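PDB 6SYN: peptidoglycan D,D-transpeptidase FtsI from Yersinia pestis, which probably cross-links peptidoglycan at the division septum as a class B penicillin-binding protein with D,D-transpeptidase activity, and binds a penicillin-type ligand in its active site. Local coordinates for residues P256-T261 with D323-F328; S343-K348 with G365-P370. All coordinates share one frame; numbering follows the deposited sequence.

In the fold
Both interactions lie within the transpeptidase domain, their centres about 14 Å apart, and follow each other along the chain. Interaction 1 is buried: helix 255-264, which follows the ligand-pocket residue S252, packs on helix 319-327 through methionine sulfur, aromatic rings and a pair of threonines. Interaction 2 joins two loops at the surface, 343-348 and 365-370, and is held by one good and one weak backbone hydrogen bond, with apolar side chains beside them. Y325 ties the two together, since it packs on M257 and V258 in interaction 1 and also touches Y346 and L366 of interaction 2. Helix 370-381, which starts at the end of interaction 2, packs against M257 and F328 of interaction 1.

Interaction 1: residues P256-T261 with D323-F328; sequences PMVVMT and DTYSRF
Helix 255-264, which begins just after S252 of the ligand pocket in an SxxK pattern as in other penicillin-binding proteins, packs here on helix 319-327 in the transpeptidase core. The short helical segments approach to 10.0 Å between axes at an angle of 120°, and M257 sits between them. Its chain bends at the thioether (chi3 -79°), so that one side chain serves two rings. CG lies over a face of F328, 4.2 Å from the ring centroid, while SD comes within 3.6 Å of F328 CG in an oblique Met-aromatic contact. The terminal CE turns to a face of Y325, 3.8 Å from Y325 CD1. V258 CG2 meets the same tyrosine at its edge, 3.4 Å from Y325 OH, which is hydrogen-bonded to F360 O. On the next turn, M260 SD adds an oblique contact to F328 CZ at 3.7 Å. Beside this apolar packing T261 OG1 lies 2.9 Å from T324 OG1. T261 OG1 also gives its proton to M257 O at 2.8 Å, and that carbonyl receives T261 N from the opposite face of its plane. The chemistry suits a buried interface: flexible, polarisable M257 fits between the Y325 and F328 rings, M260 adds to F328, and the T261 hydroxyl bonds back to M257 O of its own helix, leaving a polar atom satisfied among apolar neighbours.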
ATOM      1  N   PRO A 256      20.308   2.894   0.808  1.00 11.35           N
ATOM      2  CA  PRO A 256      20.566   4.258   0.340  1.00 11.35           C
ATOM      3  C   PRO A 256      20.752   5.279   1.476  1.00 11.31           C
ATOM      4  O   PRO A 256      21.492   6.219   1.269  1.00 11.35           O
ATOM      5  CB  PRO A 256      19.340   4.577  -0.526  1.00 11.34           C
ATOM      6  CG  PRO A 256      18.906   3.218  -1.023  1.00 11.34           C
ATOM      7  CD  PRO A 256      19.119   2.310   0.171  1.00 11.33           C
ATOM      8  N   MET A 257      20.114   5.071   2.633  1.00 11.21           N
ATOM      9  CA  MET A 257      20.283   5.949   3.824  1.00 11.19           C
ATOM     10  C   MET A 257      21.585   5.602   4.558  1.00 10.93           C
ATOM     11  O   MET A 257      22.160   6.512   5.179  1.00 10.76           O
ATOM     12  CB  MET A 257      19.098   5.834   4.785  1.00 11.27           C
ATOM     13  CG  MET A 257      17.782   6.234   4.156  1.00 11.35           C
ATOM     14  SD  MET A 257      16.419   6.168   5.340  1.00 11.63           S
ATOM     15  CE  MET A 257      16.067   4.411   5.370  1.00 11.52           C
ATOM     16  N   VAL A 258      22.050   4.355   4.488  1.00 10.87           N
ATOM     17  CA  VAL A 258      23.352   3.960   5.108  1.00 11.03           C
ATOM     18  C   VAL A 258      24.479   4.671   4.352  1.00 11.15           C
ATOM     19  O   VAL A 258      25.375   5.240   5.009  1.00 11.03           O
ATOM     20  CB  VAL A 258      23.579   2.438   5.117  1.00 10.97           C
ATOM     21  CG1 VAL A 258      24.926   2.093   5.739  1.00 10.94           C
ATOM     22  CG2 VAL A 258      22.455   1.689   5.818  1.00 10.96           C
ATOM     23  N   VAL A 259      24.424   4.631   3.020  1.00 11.40           N
ATOM     24  CA  VAL A 259      25.416   5.281   2.115  1.00 11.59           C
ATOM     25  C   VAL A 259      25.416   6.785   2.401  1.00 11.69           C
ATOM     26  O   VAL A 259      26.509   7.359   2.494  1.00 11.86           O
ATOM     27  CB  VAL A 259      25.122   4.963   0.637  1.00 11.56           C
ATOM     28  CG1 VAL A 259      25.938   5.824  -0.314  1.00 11.56           C
ATOM     29  CG2 VAL A 259      25.349   3.490   0.343  1.00 11.63           C
ATOM     30  N   MET A 260      24.239   7.387   2.568  1.00 11.96           N
ATOM     31  CA  MET A 260      24.088   8.841   2.845  1.00 12.27           C
ATOM     32  C   MET A 260      24.798   9.189   4.161  1.00 11.99           C
ATOM     33  O   MET A 260      25.628  10.115   4.156  1.00 12.06           O
ATOM     34  CB  MET A 260      22.609   9.242   2.918  1.00 12.65           C
ATOM     35  CG  MET A 260      21.953   9.346   1.547  1.00 12.94           C
ATOM     36  SD  MET A 260      20.146   9.437   1.611  1.00 13.39           S
ATOM     37  CE  MET A 260      19.758   9.390  -0.137  1.00 13.37           C
ATOM     38  N   THR A 261      24.504   8.461   5.236  1.00 11.76           N
ATOM     39  CA  THR A 261      25.089   8.692   6.583  1.00 11.74           C
ATOM     40  C   THR A 261      26.619   8.627   6.491  1.00 11.57           C
ATOM     41  O   THR A 261      27.277   9.555   6.985  1.00 11.37           O
ATOM     42  CB  THR A 261      24.530   7.693   7.605  1.00 11.77           C
ATOM     43  OG1 THR A 261      23.107   7.708   7.493  1.00 11.89           O
ATOM     44  CG2 THR A 261      24.917   8.020   9.030  1.00 11.76           C
ATOM     45  N   ASP A 323      19.524   7.989  13.854  1.00 15.45           N
ATOM     46  CA  ASP A 323      19.179   9.408  13.573  1.00 15.67           C
ATOM     47  C   ASP A 323      18.687   9.563  12.124  1.00 15.10           C
ATOM     48  O   ASP A 323      17.672  10.248  11.924  1.00 15.37           O
ATOM     49  CB  ASP A 323      20.351  10.350  13.851  1.00 16.18           C
ATOM     50  CG  ASP A 323      19.885  11.768  14.118  1.00 16.63           C
ATOM     51  OD1 ASP A 323      19.265  11.981  15.187  1.00 17.14           O
ATOM     52  OD2 ASP A 323      20.108  12.637  13.244  1.00 17.24           O
ATOM     53  N   THR A 324      19.368   8.966  11.144  1.00 14.33           N
ATOM     54  CA  THR A 324      19.039   9.144   9.706  1.00 13.85           C
ATOM     55  C   THR A 324      17.692   8.482   9.379  1.00 13.34           C
ATOM     56  O   THR A 324      16.904   9.112   8.653  1.00 13.64           O
ATOM     57  CB  THR A 324      20.156   8.639   8.787  1.00 13.95           C
ATOM     58  OG1 THR A 324      21.347   9.372   9.078  1.00 13.85           O
ATOM     59  CG2 THR A 324      19.802   8.800   7.323  1.00 14.06           C
ATOM     60  N   TYR A 325      17.428   7.268   9.869  1.00 12.48           N
ATOM     61  CA  TYR A 325      16.154   6.554   9.593  1.00 12.03           C
ATOM     62  C   TYR A 325      15.001   7.350  10.215  1.00 11.89           C
ATOM     63  O   TYR A 325      13.941   7.462   9.560  1.00 11.71           O
ATOM     64  CB  TYR A 325      16.161   5.125  10.139  1.00 11.78           C
ATOM     65  CG  TYR A 325      17.117   4.155   9.493  1.00 11.50           C
ATOM     66  CD1 TYR A 325      18.113   4.556   8.619  1.00 11.57           C
ATOM     67  CD2 TYR A 325      17.056   2.814   9.817  1.00 11.46           C
ATOM     68  CE1 TYR A 325      19.000   3.646   8.065  1.00 11.54           C
ATOM     69  CE2 TYR A 325      17.930   1.889   9.274  1.00 11.41           C
ATOM     70  CZ  TYR A 325      18.909   2.306   8.396  1.00 11.40           C
ATOM     71  OH  TYR A 325      19.770   1.387   7.874  1.00 11.36           O
ATOM     72  N   SER A 326      15.211   7.867  11.435  1.00 11.64           N
ATOM     73  CA  SER A 326      14.301   8.810  12.143  1.00 11.61           C
ATOM     74  C   SER A 326      14.086  10.057  11.284  1.00 11.54           C
ATOM     75  O   SER A 326      12.928  10.384  11.008  1.00 11.20           O
ATOM     76  CB  SER A 326      14.828   9.196  13.506  1.00 11.58           C
ATOM     77  OG  SER A 326      14.509   8.213  14.477  1.00 11.68           O
ATOM     78  N   ARG A 327      15.175  10.721  10.886  1.00 11.91           N
ATOM     79  CA  ARG A 327      15.151  11.936  10.026  1.00 12.31           C
ATOM     80  C   ARG A 327      14.294  11.669   8.778  1.00 11.75           C
ATOM     81  O   ARG A 327      13.577  12.597   8.358  1.00 11.61           O
ATOM     82  CB  ARG A 327      16.568  12.368   9.633  1.00 13.12           C
ATOM     83  CG  ARG A 327      17.275  13.218  10.679  1.00 13.95           C
ATOM     84  CD  ARG A 327      18.660  13.669  10.246  1.00 14.89           C
ATOM     85  NE  ARG A 327      18.703  15.095   9.939  1.00 15.88           N
ATOM     86  CZ  ARG A 327      18.676  16.078  10.845  1.00 16.79           C
ATOM     87  NH1 ARG A 327      18.708  17.341  10.450  1.00 16.87           N
ATOM     88  NH2 ARG A 327      18.606  15.802  12.139  1.00 17.52           N
ATOM     89  N   PHE A 328      14.353  10.454   8.222  1.00 11.06           N
ATOM     90  CA  PHE A 328      13.614  10.050   6.994  1.00 10.60           C
ATOM     91  C   PHE A 328      12.187   9.613   7.343  1.00 10.26           C
ATOM     92  O   PHE A 328      11.377   9.444   6.411  1.00 10.13           O
ATOM     93  CB  PHE A 328      14.388   8.980   6.218  1.00 10.46           C
ATOM     94  CG  PHE A 328      15.312   9.548   5.172  1.00 10.36           C
ATOM     95  CD1 PHE A 328      16.625   9.873   5.477  1.00 10.32           C
ATOM     96  CD2 PHE A 328      14.857   9.798   3.886  1.00 10.32           C
ATOM     97  CE1 PHE A 328      17.466  10.406   4.509  1.00 10.26           C
ATOM     98  CE2 PHE A 328      15.700  10.330   2.920  1.00 10.22           C
ATOM     99  CZ  PHE A 328      17.005  10.631   3.233  1.00 10.18           C
TER

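Interaction 2: residues S343-K348 with G365-P370; sequences SGLYPK and GLMVTP
The backbones of G344-P347 and G365-M367 run nearly antiparallel, 159° apart, and meet at L345 and M367 as a loose, isolated antiparallel pairing of two loops in the transpeptidase domain. M367 N gives an almost straight hydrogen bond (175°) to L345 O at 2.8 Å, in the carbonyl plane; the return bond, L345 N to M367 O, is bent and weak. G344 suits its place because its positive phi is one that glycine takes easily, and its CA, which carries no side chain, lies 3.3 Å from M367 O in a CA-H...O contact.

L345 and M367 extend together from one side of the paired backbones, with L345 CD1 3.8 Å from M367 SD: a branched leucine against a methionine thioether, an apolar contact near the surface. Across the backbone, Y346 and L366 also run alongside each other toward helix 319-327, where Y346 OH bonds to V322 O. Y346 is swung there with CG anti to its backbone N (chi1 -170°). P347, a rigid ring with no N-H to satisfy, sets its CD 3.6 Å from G365 O, and L366 CD1 meets the edge of the Y346 ring, 4.0 Å from Y346 CE1.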
ATOM      1  N   SER A 343       2.461   3.416  13.233  1.00 13.31           N
ATOM      2  CA  SER A 343       3.783   4.091  13.150  1.00 13.27           C
ATOM      3  C   SER A 343       4.904   3.056  13.292  1.00 13.26           C
ATOM      4  O   SER A 343       6.070   3.472  13.423  1.00 13.28           O
ATOM      5  CB  SER A 343       3.899   5.169  14.197  1.00 13.25           C
ATOM      6  OG  SER A 343       4.160   4.608  15.473  1.00 13.38           O
ATOM      7  N   GLY A 344       4.552   1.764  13.297  1.00 13.31           N
ATOM      8  CA  GLY A 344       5.505   0.639  13.326  1.00 13.56           C
ATOM      9  C   GLY A 344       6.322   0.603  14.607  1.00 13.76           C
ATOM     10  O   GLY A 344       6.022   1.401  15.525  1.00 13.60           O
ATOM     11  N   LEU A 345       7.319  -0.289  14.659  1.00 14.04           N
ATOM     12  CA  LEU A 345       8.259  -0.467  15.800  1.00 14.57           C
ATOM     13  C   LEU A 345       9.643   0.049  15.391  1.00 14.75           C
ATOM     14  O   LEU A 345      10.172  -0.410  14.363  1.00 14.50           O
ATOM     15  CB  LEU A 345       8.343  -1.944  16.199  1.00 14.77           C
ATOM     16  CG  LEU A 345       7.050  -2.748  16.080  1.00 14.99           C
ATOM     17  CD1 LEU A 345       7.327  -4.230  16.285  1.00 15.13           C
ATOM     18  CD2 LEU A 345       6.003  -2.248  17.064  1.00 14.89           C
ATOM     19  N   TYR A 346      10.207   0.949  16.194  1.00 15.26           N
ATOM     20  CA  TYR A 346      11.501   1.617  15.932  1.00 15.79           C
ATOM     21  C   TYR A 346      12.320   1.684  17.217  1.00 16.44           C
ATOM     22  O   TYR A 346      11.833   2.191  18.223  1.00 16.47           O
ATOM     23  CB  TYR A 346      11.244   3.008  15.366  1.00 15.91           C
ATOM     24  CG  TYR A 346      12.496   3.655  14.849  1.00 16.12           C
ATOM     25  CD1 TYR A 346      13.018   3.296  13.618  1.00 16.03           C
ATOM     26  CD2 TYR A 346      13.197   4.563  15.625  1.00 16.25           C
ATOM     27  CE1 TYR A 346      14.191   3.859  13.149  1.00 16.17           C
ATOM     28  CE2 TYR A 346      14.371   5.135  15.169  1.00 16.35           C
ATOM     29  CZ  TYR A 346      14.864   4.786  13.925  1.00 16.28           C
ATOM     30  OH  TYR A 346      16.014   5.355  13.470  1.00 16.50           O
ATOM     31  N   PRO A 347      13.590   1.210  17.214  1.00 17.38           N
ATOM     32  CA  PRO A 347      14.382   1.096  18.439  1.00 18.49           C
ATOM     33  C   PRO A 347      14.712   2.424  19.135  1.00 19.70           C
ATOM     34  O   PRO A 347      15.078   3.380  18.476  1.00 19.85           O
ATOM     35  CB  PRO A 347      15.691   0.413  18.005  1.00 17.88           C
ATOM     36  CG  PRO A 347      15.769   0.658  16.519  1.00 17.80           C
ATOM     37  CD  PRO A 347      14.332   0.733  16.040  1.00 17.58           C
ATOM     38  N   LYS A 348      14.577   2.418  20.462  1.00 22.08           N
ATOM     39  CA  LYS A 348      14.970   3.515  21.383  1.00 23.87           C
ATOM     40  C   LYS A 348      15.975   2.965  22.408  1.00 24.23           C
ATOM     41  O   LYS A 348      16.122   3.582  23.474  1.00 25.57           O
ATOM     42  CB  LYS A 348      13.712   4.101  22.034  1.00 24.75           C
ATOM     43  CG  LYS A 348      12.618   4.523  21.055  1.00 25.41           C
ATOM     44  CD  LYS A 348      11.847   5.762  21.486  1.00 25.94           C
ATOM     45  CE  LYS A 348      10.471   5.875  20.858  1.00 25.88           C
ATOM     46  NZ  LYS A 348       9.668   6.958  21.478  1.00 25.58           N
ATOM     47  N   GLY A 365      15.656  -5.167  12.461  1.00  8.80           N
ATOM     48  CA  GLY A 365      15.621  -4.532  13.798  1.00  8.73           C
ATOM     49  C   GLY A 365      14.597  -3.407  13.919  1.00  8.61           C
ATOM     50  O   GLY A 365      14.595  -2.722  14.970  1.00  8.64           O
ATOM     51  N   LEU A 366      13.747  -3.222  12.906  1.00  8.48           N
ATOM     52  CA  LEU A 366      12.676  -2.187  12.878  1.00  8.48           C
ATOM     53  C   LEU A 366      11.556  -2.654  11.948  1.00  8.56           C
ATOM     54  O   LEU A 366      11.836  -3.420  11.010  1.00  8.55           O
ATOM     55  CB  LEU A 366      13.244  -0.834  12.425  1.00  8.39           C
ATOM     56  CG  LEU A 366      13.596  -0.675  10.941  1.00  8.31           C
ATOM     57  CD1 LEU A 366      14.042   0.753  10.652  1.00  8.32           C
ATOM     58  CD2 LEU A 366      14.673  -1.653  10.497  1.00  8.21           C
ATOM     59  N   MET A 367      10.340  -2.179  12.195  1.00  8.69           N
ATOM     60  CA  MET A 367       9.139  -2.553  11.413  1.00  8.74           C
ATOM     61  C   MET A 367       8.422  -1.271  10.981  1.00  8.43           C
ATOM     62  O   MET A 367       8.214  -0.389  11.827  1.00  8.33           O
ATOM     63  CB  MET A 367       8.232  -3.462  12.245  1.00  9.06           C
ATOM     64  CG  MET A 367       8.978  -4.674  12.779  1.00  9.31           C
ATOM     65  SD  MET A 367       7.922  -6.116  13.064  1.00  9.75           S
ATOM     66  CE  MET A 367       8.950  -7.417  12.386  1.00  9.73           C
ATOM     67  N   VAL A 368       8.120  -1.171   9.688  1.00  8.25           N
ATOM     68  CA  VAL A 368       7.663   0.074   9.006  1.00  8.13           C
ATOM     69  C   VAL A 368       6.462  -0.290   8.133  1.00  8.08           C
ATOM     70  O   VAL A 368       6.422  -1.442   7.645  1.00  7.96           O
ATOM     71  CB  VAL A 368       8.803   0.693   8.173  1.00  8.07           C
ATOM     72  CG1 VAL A 368      10.098   0.799   8.976  1.00  8.04           C
ATOM     73  CG2 VAL A 368       9.043  -0.074   6.882  1.00  8.05           C
ATOM     74  N   THR A 369       5.520   0.640   7.951  1.00  8.04           N
ATOM     75  CA  THR A 369       4.396   0.474   6.990  1.00  8.01           C
ATOM     76  C   THR A 369       4.946   0.722   5.589  1.00  7.93           C
ATOM     77  O   THR A 369       5.957   1.408   5.432  1.00  8.02           O
ATOM     78  CB  THR A 369       3.194   1.371   7.318  1.00  8.04           C
ATOM     79  OG1 THR A 369       3.569   2.737   7.132  1.00  8.08           O
ATOM     80  CG2 THR A 369       2.669   1.171   8.723  1.00  8.05           C
ATOM     81  N   PRO A 370       4.357   0.105   4.541  1.00  7.81           N
ATOM     82  CA  PRO A 370       4.650   0.491   3.157  1.00  7.71           C
ATOM     83  C   PRO A 370       4.553   2.007   2.919  1.00  7.59           C
ATOM     84  O   PRO A 370       5.413   2.546   2.241  1.00  7.62           O
ATOM     85  CB  PRO A 370       3.582  -0.286   2.378  1.00  7.77           C
ATOM     86  CG  PRO A 370       3.420  -1.554   3.191  1.00  7.82           C
ATOM     87  CD  PRO A 370       3.479  -1.072   4.627  1.00  7.80           C
TER